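Local coordinates for protein putative protease I (Bacteroides thetaiotaomicron VPI-5482, PDB 3CNE) that binds flavins such as lumichrome, riboflavin, FMN and FAD as a homodimer and may store them, apparently without proteolytic or chaperone activity, at residues 4-9 and 65-70. Residues are numbered along the deposited sequence; the frame is centred on the assembly and turned at random.
Sequences KVAVLA and DEFDAL
With CG anti to its own carbonyl carbon (chi1 -62°), Asp-68 places its carboxylate beside its own backbone N, where OD2 meets Lys-4 N, and the same choice in Phe-67 (chi1 -68°) lays the ring against Ala-6. The two residues illustrate how the loop leading into strand 69-73 can join strand 4-9 before the regular parallel pairing starts. Asp-68 OD2 accepts a hydrogen bond from Lys-4 N at 2.8 Å through its anti lone pair, while Asp-68 N returns a nearly straight bond to Lys-4 O, also 2.8 Å, so one residue grips both polar atoms of Lys-4's backbone. A lysine in place of Asp-68 would probably leave the Lys-4 amide without this carboxylate acceptor and the backbone there freer to shift. Farther along, the parallel pairing takes over: Ala-6 N donates to Ala-69 O at 2.9 Å, and Leu-70 CA approaches Ala-6 O. Ala-6 CB sits over one face of the Phe-67 ring, 3.9 Å from its centroid in a CH-pi contact, whereas Lys-4 O and Val-5 N lie in plane at the ring's edge. On the side of the sheet to which Ala-6 points, the side chains of Leu-8 and Leu-70 cross at about a right angle, CD1 to CD1 3.9 Å; Val-5 CG1 and Ala-69 CB meet on the other. In the mostly parallel sheet of this DJ-1/PfpI-family alpha/beta fold, strand 4-9 lies between strands 31-36 and 69-73; helix 88-102 packs Phe-100 on Ala-6, Phe-67 and Leu-70, and helix 15-27 brings Phe-25 to Val-5 on the other face.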
loop_
_atom_site.group_PDB
_atom_site.type_symbol
_atom_site.label_atom_id
_atom_site.label_comp_id
_atom_site.label_asym_id
_atom_site.label_seq_id
_atom_site.Cartn_x
_atom_site.Cartn_y
_atom_site.Cartn_z
ATOM N N LYS A 4 17.465 -4.157 -12.047
ATOM C CA LYS A 4 16.160 -3.656 -12.462
ATOM C C LYS A 4 15.075 -4.703 -12.166
ATOM O O LYS A 4 15.289 -5.879 -12.396
ATOM C CB LYS A 4 16.187 -3.276 -13.936
ATOM C CG LYS A 4 17.331 -2.326 -14.273
ATOM C CD LYS A 4 17.138 -1.639 -15.613
ATOM C CE LYS A 4 18.386 -0.830 -15.995
ATOM N NZ LYS A 4 18.145 -0.035 -17.246
ATOM N N VAL A 5 13.937 -4.253 -11.636
ATOM C CA VAL A 5 12.846 -5.142 -11.217
ATOM C C VAL A 5 11.649 -4.913 -12.120
ATOM O O VAL A 5 11.221 -3.770 -12.316
ATOM C CB VAL A 5 12.393 -4.859 -9.732
ATOM C CG1 VAL A 5 11.377 -5.871 -9.274
ATOM C CG2 VAL A 5 13.590 -4.845 -8.782
ATOM N N ALA A 6 11.106 -5.984 -12.682
ATOM C CA ALA A 6 9.810 -5.881 -13.323
ATOM C C ALA A 6 8.767 -6.263 -12.293
ATOM O O ALA A 6 8.761 -7.384 -11.767
ATOM C CB ALA A 6 9.724 -6.784 -14.564
ATOM N N VAL A 7 7.887 -5.306 -11.989
ATOM C CA VAL A 7 6.787 -5.530 -11.081
ATOM C C VAL A 7 5.496 -5.814 -11.865
ATOM O O VAL A 7 5.084 -5.017 -12.710
ATOM C CB VAL A 7 6.594 -4.310 -10.154
ATOM C CG1 VAL A 7 5.480 -4.568 -9.149
ATOM C CG2 VAL A 7 7.918 -4.010 -9.416
ATOM N N LEU A 8 4.847 -6.936 -11.549
ATOM C CA LEU A 8 3.584 -7.284 -12.197
ATOM C C LEU A 8 2.432 -7.028 -11.261
ATOM O O LEU A 8 2.379 -7.612 -10.164
ATOM C CB LEU A 8 3.586 -8.746 -12.629
ATOM C CG LEU A 8 4.785 -9.284 -13.415
ATOM C CD1 LEU A 8 4.541 -10.757 -13.764
ATOM C CD2 LEU A 8 5.043 -8.485 -14.683
ATOM N N ALA A 9 1.529 -6.146 -11.692
ATOM C CA ALA A 9 0.341 -5.789 -10.926
ATOM C C ALA A 9 -0.912 -6.351 -11.599
ATOM O O ALA A 9 -1.196 -6.033 -12.761
ATOM C CB ALA A 9 0.246 -4.259 -10.755
ATOM N N ASP A 65 14.958 -10.299 -20.410
ATOM C CA ASP A 65 16.398 -10.288 -20.119
ATOM C C ASP A 65 16.890 -8.857 -19.842
ATOM O O ASP A 65 18.059 -8.630 -19.568
ATOM C CB ASP A 65 17.180 -10.958 -21.260
ATOM C CG ASP A 65 18.226 -11.946 -20.763
ATOM O OD1 ASP A 65 18.662 -11.875 -19.575
ATOM O OD2 ASP A 65 18.644 -12.799 -21.580
ATOM N N GLU A 66 15.969 -7.899 -19.880
ATOM C CA GLU A 66 16.254 -6.505 -19.567
ATOM C C GLU A 66 16.134 -6.259 -18.065
ATOM O O GLU A 66 16.439 -5.174 -17.574
ATOM C CB GLU A 66 15.211 -5.644 -20.253
ATOM C CG GLU A 66 15.752 -4.570 -21.153
ATOM C CD GLU A 66 14.776 -4.269 -22.267
ATOM O OE1 GLU A 66 14.801 -5.019 -23.283
ATOM O OE2 GLU A 66 13.985 -3.300 -22.125
ATOM N N PHE A 67 15.666 -7.267 -17.340
ATOM C CA PHE A 67 15.396 -7.125 -15.919
ATOM C C PHE A 67 16.165 -8.188 -15.146
ATOM O O PHE A 67 16.593 -9.186 -15.724
ATOM C CB PHE A 67 13.898 -7.215 -15.664
ATOM C CG PHE A 67 13.121 -6.045 -16.213
ATOM C CD1 PHE A 67 12.880 -4.925 -15.431
ATOM C CD2 PHE A 67 12.630 -6.067 -17.519
ATOM C CE1 PHE A 67 12.150 -3.837 -15.939
ATOM C CE2 PHE A 67 11.902 -4.985 -18.030
ATOM C CZ PHE A 67 11.661 -3.873 -17.238
ATOM N N ASP A 68 16.377 -7.948 -13.855
ATOM C CA ASP A 68 17.115 -8.885 -13.003
ATOM C C ASP A 68 16.178 -9.693 -12.096
ATOM O O ASP A 68 16.560 -10.705 -11.520
ATOM C CB ASP A 68 18.101 -8.092 -12.158
ATOM C CG ASP A 68 19.116 -7.357 -13.010
ATOM O OD1 ASP A 68 20.051 -8.012 -13.496
ATOM O OD2 ASP A 68 18.964 -6.147 -13.235
ATOM N N ALA A 69 14.951 -9.188 -11.949
ATOM C CA ALA A 69 14.019 -9.670 -10.939
ATOM C C ALA A 69 12.603 -9.452 -11.428
ATOM O O ALA A 69 12.345 -8.519 -12.176
ATOM C CB ALA A 69 14.222 -8.941 -9.602
ATOM N N LEU A 70 11.712 -10.343 -10.998
ATOM C CA LEU A 70 10.282 -10.198 -11.190
ATOM C C LEU A 70 9.623 -10.194 -9.819
ATOM O O LEU A 70 9.932 -11.045 -8.972
ATOM C CB LEU A 70 9.747 -11.341 -12.032
ATOM C CG LEU A 70 8.280 -11.368 -12.495
ATOM C CD1 LEU A 70 8.136 -12.256 -13.712
ATOM C CD2 LEU A 70 7.394 -11.943 -11.388
#